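Local structure of D-galactonate dehydratase family member SEN1436 (Salmonella enterica subsp. enterica serovar Enteritidis, 3TW9) at residues H247-H250 with E251-P255; I259-A262 with K263-Q267; P310-N314 with R315-Y319. The protein catalyses in vitro, at a low rate and with magnesium as cofactor, the dehydration of D-gluconate to 2-dehydro-3-deoxy-D-gluconate, as an enolase-superfamily member of the mandelate racemase/muconate lactonizing enzyme family. All coordinates share one frame; numbering follows the deposited sequence.

How the contacts relate
All three contacts are local and lie one after another along the chain, none nested in or crossing another, within the C-terminal domain of the enolase superfamily. Contact 1 closes the turn at the end of strand 244-248, which carries Asp248, a magnesium ligand, and leads into helix 255-265. Contact 2 takes in the C-terminal part of that helix and the residues just after, before strand 272-274; it touches contact 1 where Leu261 CD2 packs on Val249 CG2 at 4.2 Å. Contact 3 comes two strands further on and ends helix 305-313 ahead of strand 319-320. Its centre is about 18 Å from the centres of contacts 1 and 2, and it touches neither.

Contact 1 of 3, residues H247-H250 with E251-P255; sequences HDVH and ERVTP
Val249 to Arg252 form a type I' beta turn at the end of strand 244-248, its central residues His250 and Glu251 both at positive phi, closed by Arg252 N bonding to Val249 O at 3.2 Å. The arginine side chain then folds back over the turn it belongs to. Its CG stands anti to the carbonyl carbon and the chain bends at chi3 (-65°), which brings NE to the same Val249 O at 2.9 Å. The two donors approach this oxygen from opposite faces of the carbonyl plane, each about 50° out of it. Farther out, NH2 reaches Asp248 O at 3.0 Å, in the plane of that carbonyl, so the edge of one guanidinium group spans two successive backbone oxygens and its rotation is restrained. His250 CB lies obliquely to the guanidinium, 3.9 Å from NE. On the apolar side Val249 CG1, placed anti to its own backbone N, meets Val253 CG2 at 3.9 Å, the two side chains crossing at about a right angle. The magnesium ligand Asp248 accepts through OD1 a weak bond, 3.0 Å long, from the backbone N of His250, which by similarity is a proton donor or acceptor. The His250 ring hydrogen-bonds through ND1 to the C-terminal carboxylate of Pro442 and through NE2 to a bound glycerol, which may mark the substrate pocket. Metal ligands at the C-terminal ends of barrel strands, as Asp248 is here, are characteristic of the enolase superfamily. Strand 272-274 runs parallel alongside, with Leu273 against His247 and Val249. Helix 221-239 flanks the turn through Tyr224, which makes a cation-pi contact with Arg252, hydrogen-bonds His247 NE2 and packs on Val249 and Val253.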
loop_
_atom_site.group_PDB
_atom_site.type_symbol
_atom_site.label_atom_id
_atom_site.label_comp_id
_atom_site.label_asym_id
_atom_site.label_seq_id
_atom_site.Cartn_x
_atom_site.Cartn_y
_atom_site.Cartn_z
ATOM N N HIS C 247 -19.732 15.148 13.389
ATOM C CA HIS C 247 -20.760 15.923 12.729
ATOM C C HIS C 247 -20.501 15.906 11.241
ATOM O O HIS C 247 -19.380 16.162 10.809
ATOM C CB HIS C 247 -20.816 17.379 13.230
ATOM C CG HIS C 247 -21.909 18.169 12.577
ATOM N ND1 HIS C 247 -23.240 17.944 12.857
ATOM C CD2 HIS C 247 -21.880 19.097 11.591
ATOM C CE1 HIS C 247 -23.987 18.748 12.116
ATOM N NE2 HIS C 247 -23.186 19.451 11.331
ATOM N N ASP C 248 -21.550 15.645 10.475
ATOM C CA ASP C 248 -21.462 15.590 9.016
ATOM C C ASP C 248 -22.061 16.849 8.390
ATOM O O ASP C 248 -23.272 17.082 8.423
ATOM C CB ASP C 248 -22.217 14.316 8.544
ATOM C CG ASP C 248 -21.952 13.951 7.099
ATOM O OD1 ASP C 248 -21.183 14.661 6.424
ATOM O OD2 ASP C 248 -22.510 12.925 6.633
ATOM N N VAL C 249 -21.205 17.667 7.785
ATOM C CA VAL C 249 -21.657 18.825 6.989
ATOM C C VAL C 249 -22.355 18.381 5.679
ATOM O O VAL C 249 -23.252 19.069 5.196
ATOM C CB VAL C 249 -20.454 19.744 6.669
ATOM C CG1 VAL C 249 -20.872 20.957 5.847
ATOM C CG2 VAL C 249 -19.793 20.194 7.961
ATOM N N HIS C 250 -21.897 17.257 5.114
ATOM C CA HIS C 250 -22.504 16.598 3.948
ATOM C C HIS C 250 -22.648 17.561 2.796
ATOM O O HIS C 250 -23.710 17.644 2.195
ATOM C CB HIS C 250 -23.881 16.009 4.321
ATOM C CG HIS C 250 -24.256 14.775 3.563
ATOM N ND1 HIS C 250 -24.866 14.812 2.328
ATOM C CD2 HIS C 250 -24.102 13.462 3.865
ATOM C CE1 HIS C 250 -25.073 13.577 1.904
ATOM N NE2 HIS C 250 -24.622 12.738 2.819
ATOM N N GLU C 251 -21.585 18.336 2.541
ATOM C CA GLU C 251 -21.500 19.247 1.397
ATOM C C GLU C 251 -22.615 20.309 1.304
ATOM O O GLU C 251 -22.878 20.844 0.216
ATOM C CB GLU C 251 -21.311 18.450 0.061
ATOM C CG GLU C 251 -22.506 17.563 -0.438
ATOM C CD GLU C 251 -22.336 16.989 -1.838
ATOM O OE1 GLU C 251 -23.265 16.328 -2.376
ATOM O OE2 GLU C 251 -21.260 17.164 -2.419
ATOM N N ARG C 252 -23.232 20.647 2.439
ATOM C CA ARG C 252 -24.461 21.468 2.415
ATOM C C ARG C 252 -24.260 22.994 2.426
ATOM O O ARG C 252 -25.223 23.743 2.230
ATOM C CB ARG C 252 -25.418 21.032 3.542
ATOM C CG ARG C 252 -26.065 19.665 3.273
ATOM C CD ARG C 252 -26.879 19.184 4.473
ATOM N NE ARG C 252 -26.074 18.914 5.671
ATOM C CZ ARG C 252 -26.547 18.928 6.921
ATOM N NH1 ARG C 252 -27.826 19.222 7.146
ATOM N NH2 ARG C 252 -25.740 18.669 7.954
ATOM N N VAL C 253 -23.022 23.460 2.623
ATOM C CA VAL C 253 -22.773 24.907 2.754
ATOM C C VAL C 253 -21.649 25.353 1.821
ATOM O O VAL C 253 -20.945 24.500 1.285
ATOM C CB VAL C 253 -22.420 25.345 4.204
ATOM C CG1 VAL C 253 -23.580 25.049 5.184
ATOM C CG2 VAL C 253 -21.116 24.700 4.701
ATOM N N THR C 254 -21.504 26.666 1.623
ATOM C CA THR C 254 -20.407 27.169 0.767
ATOM C C THR C 254 -19.105 26.918 1.493
ATOM O O THR C 254 -19.073 26.776 2.737
ATOM C CB THR C 254 -20.479 28.693 0.466
ATOM O OG1 THR C 254 -20.353 29.430 1.699
ATOM C CG2 THR C 254 -21.728 29.049 -0.320
ATOM N N PRO C 255 -18.015 26.851 0.728
ATOM C CA PRO C 255 -16.764 26.510 1.392
ATOM C C PRO C 255 -16.355 27.419 2.542
ATOM O O PRO C 255 -15.979 26.908 3.592
ATOM C CB PRO C 255 -15.758 26.551 0.259
ATOM C CG PRO C 255 -16.557 26.119 -0.939
ATOM C CD PRO C 255 -17.897 26.812 -0.746
#

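Contact 2 of 3, residues I259-A262 with K263-Q267; sequences INLA and KTLEQ
Leu261 O is gripped by two donors, Thr264 OG1 at 2.8 Å and Leu265 N at 3.0 Å, near the end of helix 255-265, the helix of a beta-alpha-beta unit between strands 244-248 and 272-274 of the barrel. The amide comes nearly along the C=O axis, whereas the hydroxyl approaches from the side, with a C=O...OG1 angle of 109°. Thr264 reaches the carbonyl three residues back in this way because OG1 sits between its backbone N and carbonyl carbon (chi1 60°); CG2 lies beside Asn260, 3.9 Å from ND2. Ordinary helical bonds run beside this pair, from Lys263 N to Ile259 O and from Thr264 N to Asn260 O. Leu265 N also makes a weak bond to Ala262 O, an oxygen that takes a further hydrogen bond from Thr294 OG1.

On the buried side Leu261 and Leu265, one turn apart, cross obliquely, CG of the first 3.9 Å from CD1 of the second. Both press on Val228 of helix 221-239, and Leu265 also meets Leu273 of strand 272-274. Against helix 285-291, Ile259 packs on Met287 and Leu288 and Lys263 NZ bonds to Gln291 OE1; in the loop after it Ser292 OG and Ser293 N bond to Glu266 OE2. Gln267 folds back, its NE2 donating to Thr264 O at 3.2 Å with that oxygen in the amide plane.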
loop_
_atom_site.group_PDB
_atom_site.type_symbol
_atom_site.label_atom_id
_atom_site.label_comp_id
_atom_site.label_asym_id
_atom_site.label_seq_id
_atom_site.Cartn_x
_atom_site.Cartn_y
_atom_site.Cartn_z
ATOM N N ILE C 259 -15.493 26.483 6.419
ATOM C CA ILE C 259 -14.241 26.901 7.080
ATOM C C ILE C 259 -14.530 27.631 8.395
ATOM O O ILE C 259 -13.955 27.299 9.436
ATOM C CB ILE C 259 -13.354 27.787 6.147
ATOM C CG1 ILE C 259 -12.926 26.954 4.933
ATOM C CG2 ILE C 259 -12.125 28.403 6.918
ATOM C CD1 ILE C 259 -12.128 27.722 3.830
ATOM N N ASN C 260 -15.464 28.589 8.355
ATOM C CA ASN C 260 -15.859 29.262 9.569
ATOM C C ASN C 260 -16.464 28.307 10.614
ATOM O O ASN C 260 -16.194 28.441 11.810
ATOM C CB ASN C 260 -16.825 30.396 9.253
ATOM C CG ASN C 260 -16.954 31.354 10.376
ATOM O OD1 ASN C 260 -16.050 32.150 10.645
ATOM N ND2 ASN C 260 -18.085 31.289 11.063
ATOM N N LEU C 261 -17.216 27.320 10.151
ATOM C CA LEU C 261 -17.851 26.359 11.030
ATOM C C LEU C 261 -16.812 25.447 11.705
ATOM O O LEU C 261 -16.867 25.215 12.919
ATOM C CB LEU C 261 -18.865 25.528 10.250
ATOM C CG LEU C 261 -19.677 24.502 11.038
ATOM C CD1 LEU C 261 -20.549 25.158 12.126
ATOM C CD2 LEU C 261 -20.529 23.701 10.070
ATOM N N ALA C 262 -15.853 24.965 10.925
ATOM C CA ALA C 262 -14.703 24.226 11.477
ATOM C C ALA C 262 -14.017 25.000 12.614
ATOM O O ALA C 262 -13.742 24.461 13.690
ATOM C CB ALA C 262 -13.692 23.899 10.357
ATOM N N LYS C 263 -13.765 26.270 12.378
ATOM C CA LYS C 263 -13.161 27.128 13.403
ATOM C C LYS C 263 -14.039 27.285 14.647
ATOM O O LYS C 263 -13.541 27.172 15.773
ATOM C CB LYS C 263 -12.784 28.500 12.833
ATOM C CG LYS C 263 -11.671 28.408 11.748
ATOM C CD LYS C 263 -11.466 29.763 11.032
ATOM C CE LYS C 263 -10.846 30.827 11.937
ATOM N NZ LYS C 263 -10.501 32.074 11.187
ATOM N N THR C 264 -15.331 27.507 14.442
ATOM C CA THR C 264 -16.258 27.688 15.582
ATOM C C THR C 264 -16.444 26.419 16.423
ATOM O O THR C 264 -16.763 26.508 17.610
ATOM C CB THR C 264 -17.637 28.227 15.135
ATOM O OG1 THR C 264 -18.257 27.316 14.221
ATOM C CG2 THR C 264 -17.475 29.575 14.464
ATOM N N LEU C 265 -16.220 25.257 15.808
ATOM C CA LEU C 265 -16.400 23.948 16.470
ATOM C C LEU C 265 -15.141 23.402 17.115
ATOM O O LEU C 265 -15.197 22.363 17.771
ATOM C CB LEU C 265 -16.961 22.922 15.495
ATOM C CG LEU C 265 -18.375 23.183 14.934
ATOM C CD1 LEU C 265 -18.766 22.113 13.966
ATOM C CD2 LEU C 265 -19.427 23.287 16.055
ATOM N N GLU C 266 -14.005 24.077 16.914
ATOM C CA GLU C 266 -12.736 23.703 17.579
ATOM C C GLU C 266 -12.847 23.448 19.076
ATOM O O GLU C 266 -12.368 22.434 19.557
ATOM C CB GLU C 266 -11.655 24.759 17.330
ATOM C CG GLU C 266 -10.879 24.470 16.082
ATOM C CD GLU C 266 -9.854 25.515 15.709
ATOM O OE1 GLU C 266 -9.187 26.119 16.584
ATOM O OE2 GLU C 266 -9.714 25.714 14.492
ATOM N N GLN C 267 -13.495 24.375 19.787
ATOM C CA GLN C 267 -13.621 24.316 21.242
ATOM C C GLN C 267 -14.410 23.084 21.732
ATOM O O GLN C 267 -14.327 22.724 22.907
ATOM C CB GLN C 267 -14.304 25.583 21.758
ATOM C CG GLN C 267 -15.680 25.812 21.151
ATOM C CD GLN C 267 -16.271 27.173 21.482
ATOM O OE1 GLN C 267 -16.379 27.554 22.644
ATOM N NE2 GLN C 267 -16.662 27.909 20.447
#

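Contact 3 of 3, residues P310-N314 with R315-Y319; sequences PLIDN and RLIDY
Leu316 N bonds almost straight (176°) to Leu311 O at 2.8 Å, and Arg315 N reaches Ile312 O at 3.1 Å from above the carbonyl plane. Together they make a Schellman motif that ends helix 305-313, with Arg315 as the C-prime residue at positive phi, and the chain passes on into the parallel barrel strand 319-320. The reversal sets the following side chains against the last helical turn: Leu316 CD1 lies 3.9 Å from Leu311 CD2, the two leucines crossing at about a right angle, and Leu316 CG rests on Asn314 CB. Ile317 continues the apolar seam, its CD1 against Ile312 CG1 at 4.1 Å and its CG2 near Leu311 CD1.

Polar groups add to the cap. Asn314 ND2 turns back to Pro310 O at 3.0 Å, in the carbonyl plane and on a lone pair. Arg315 folds back at chi3 (-64°), which sets NH1 beside Asp313 O in a weak bond and one guanidinium face over the Asn314 carbonyl carbon. NH1 also bonds, more strongly, to Asn343 OD1, while a water accepts from Arg315 NH2 and donates to Asp313 O at 3.1 Å, closing a small bridge. At a subunit interface, Asp313 packs against Asp313 of the second subunit; within its own chain it is held by Tyr339 and Lys309. Leu311 faces Leu285 of helix 285-291, Ile312 lies on Leu336 and Tyr339 of helix 330-342, and Ile317 covers Ile296 and Met298 of strand 296-298, beside which strand 319-320 begins in parallel.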
loop_
_atom_site.group_PDB
_atom_site.type_symbol
_atom_site.label_atom_id
_atom_site.label_comp_id
_atom_site.label_asym_id
_atom_site.label_seq_id
_atom_site.Cartn_x
_atom_site.Cartn_y
_atom_site.Cartn_z
ATOM N N PRO C 310 -4.411 14.489 -4.017
ATOM C CA PRO C 310 -3.910 15.793 -3.549
ATOM C C PRO C 310 -4.224 16.052 -2.082
ATOM O O PRO C 310 -3.422 16.665 -1.412
ATOM C CB PRO C 310 -4.658 16.813 -4.408
ATOM C CG PRO C 310 -5.205 16.050 -5.559
ATOM C CD PRO C 310 -5.425 14.658 -5.084
ATOM N N LEU C 311 -5.362 15.567 -1.581
ATOM C CA LEU C 311 -5.735 15.776 -0.164
ATOM C C LEU C 311 -4.808 15.014 0.783
ATOM O O LEU C 311 -4.370 15.548 1.815
ATOM C CB LEU C 311 -7.190 15.336 0.088
ATOM C CG LEU C 311 -8.220 16.103 -0.743
ATOM C CD1 LEU C 311 -9.630 15.683 -0.324
ATOM C CD2 LEU C 311 -8.063 17.616 -0.603
ATOM N N ILE C 312 -4.511 13.769 0.437
ATOM C CA ILE C 312 -3.664 12.944 1.315
ATOM C C ILE C 312 -2.186 13.363 1.167
ATOM O O ILE C 312 -1.490 13.456 2.177
ATOM C CB ILE C 312 -3.936 11.435 1.135
ATOM C CG1 ILE C 312 -5.366 11.136 1.607
ATOM C CG2 ILE C 312 -2.988 10.585 1.996
ATOM C CD1 ILE C 312 -5.826 9.788 1.277
ATOM N N ASP C 313 -1.773 13.708 -0.070
ATOM C CA ASP C 313 -0.417 14.217 -0.404
ATOM C C ASP C 313 -0.021 15.432 0.361
ATOM O O ASP C 313 1.178 15.622 0.664
ATOM C CB ASP C 313 -0.250 14.528 -1.943
ATOM C CG ASP C 313 0.217 13.321 -2.725
ATOM O OD1 ASP C 313 0.527 12.328 -2.085
ATOM O OD2 ASP C 313 0.267 13.367 -3.964
ATOM N N ASN C 314 -1.012 16.272 0.663
ATOM C CA ASN C 314 -0.760 17.530 1.309
ATOM C C ASN C 314 -1.316 17.565 2.711
ATOM O O ASN C 314 -1.379 18.634 3.318
ATOM C CB ASN C 314 -1.336 18.673 0.482
ATOM C CG ASN C 314 -0.557 18.893 -0.788
ATOM O OD1 ASN C 314 0.576 19.366 -0.741
ATOM N ND2 ASN C 314 -1.140 18.522 -1.922
ATOM N N ARG C 315 -1.751 16.393 3.187
ATOM C CA ARG C 315 -2.256 16.228 4.575
ATOM C C ARG C 315 -3.389 17.221 4.888
ATOM O O ARG C 315 -3.394 17.906 5.924
ATOM C CB ARG C 315 -1.077 16.254 5.568
ATOM C CG ARG C 315 -0.204 14.974 5.405
ATOM C CD ARG C 315 1.237 15.101 5.900
ATOM N NE ARG C 315 1.988 16.081 5.120
ATOM C CZ ARG C 315 2.355 15.934 3.843
ATOM N NH1 ARG C 315 2.112 14.820 3.155
ATOM N NH2 ARG C 315 2.990 16.924 3.241
ATOM N N LEU C 316 -4.344 17.309 3.964
ATOM C CA LEU C 316 -5.441 18.297 4.071
ATOM C C LEU C 316 -6.680 17.711 4.728
ATOM O O LEU C 316 -7.682 18.397 4.936
ATOM C CB LEU C 316 -5.804 18.827 2.676
ATOM C CG LEU C 316 -4.711 19.641 1.971
ATOM C CD1 LEU C 316 -5.206 20.029 0.596
ATOM C CD2 LEU C 316 -4.335 20.896 2.770
ATOM N N ILE C 317 -6.613 16.419 5.029
ATOM C CA ILE C 317 -7.650 15.735 5.800
ATOM C C ILE C 317 -6.969 14.813 6.810
ATOM O O ILE C 317 -5.796 14.495 6.657
ATOM C CB ILE C 317 -8.595 14.857 4.915
ATOM C CG1 ILE C 317 -7.808 13.783 4.176
ATOM C CG2 ILE C 317 -9.367 15.706 3.916
ATOM C CD1 ILE C 317 -8.677 12.798 3.352
ATOM N N ASP C 318 -7.745 14.368 7.801
ATOM C CA ASP C 318 -7.263 13.486 8.849
ATOM C C ASP C 318 -7.903 12.082 8.784
ATOM O O ASP C 318 -7.361 11.138 9.336
ATOM C CB ASP C 318 -7.632 14.119 10.172
ATOM C CG ASP C 318 -7.099 15.511 10.283
ATOM O OD1 ASP C 318 -5.838 15.635 10.249
ATOM O OD2 ASP C 318 -7.920 16.433 10.342
ATOM N N TYR C 319 -9.021 11.965 8.079
ATOM C CA TYR C 319 -9.707 10.685 7.854
ATOM C C TYR C 319 -10.184 10.572 6.421
ATOM O O TYR C 319 -10.782 11.519 5.895
ATOM C CB TYR C 319 -10.940 10.508 8.783
ATOM C CG TYR C 319 -10.591 10.554 10.211
ATOM C CD1 TYR C 319 -10.312 9.352 10.905
ATOM C CD2 TYR C 319 -10.550 11.774 10.916
ATOM C CE1 TYR C 319 -9.992 9.383 12.245
ATOM C CE2 TYR C 319 -10.207 11.801 12.275
ATOM C CZ TYR C 319 -9.938 10.599 12.918
ATOM O OH TYR C 319 -9.607 10.603 14.260
HETATM O O HOH W 1 4.196 16.238 0.625
#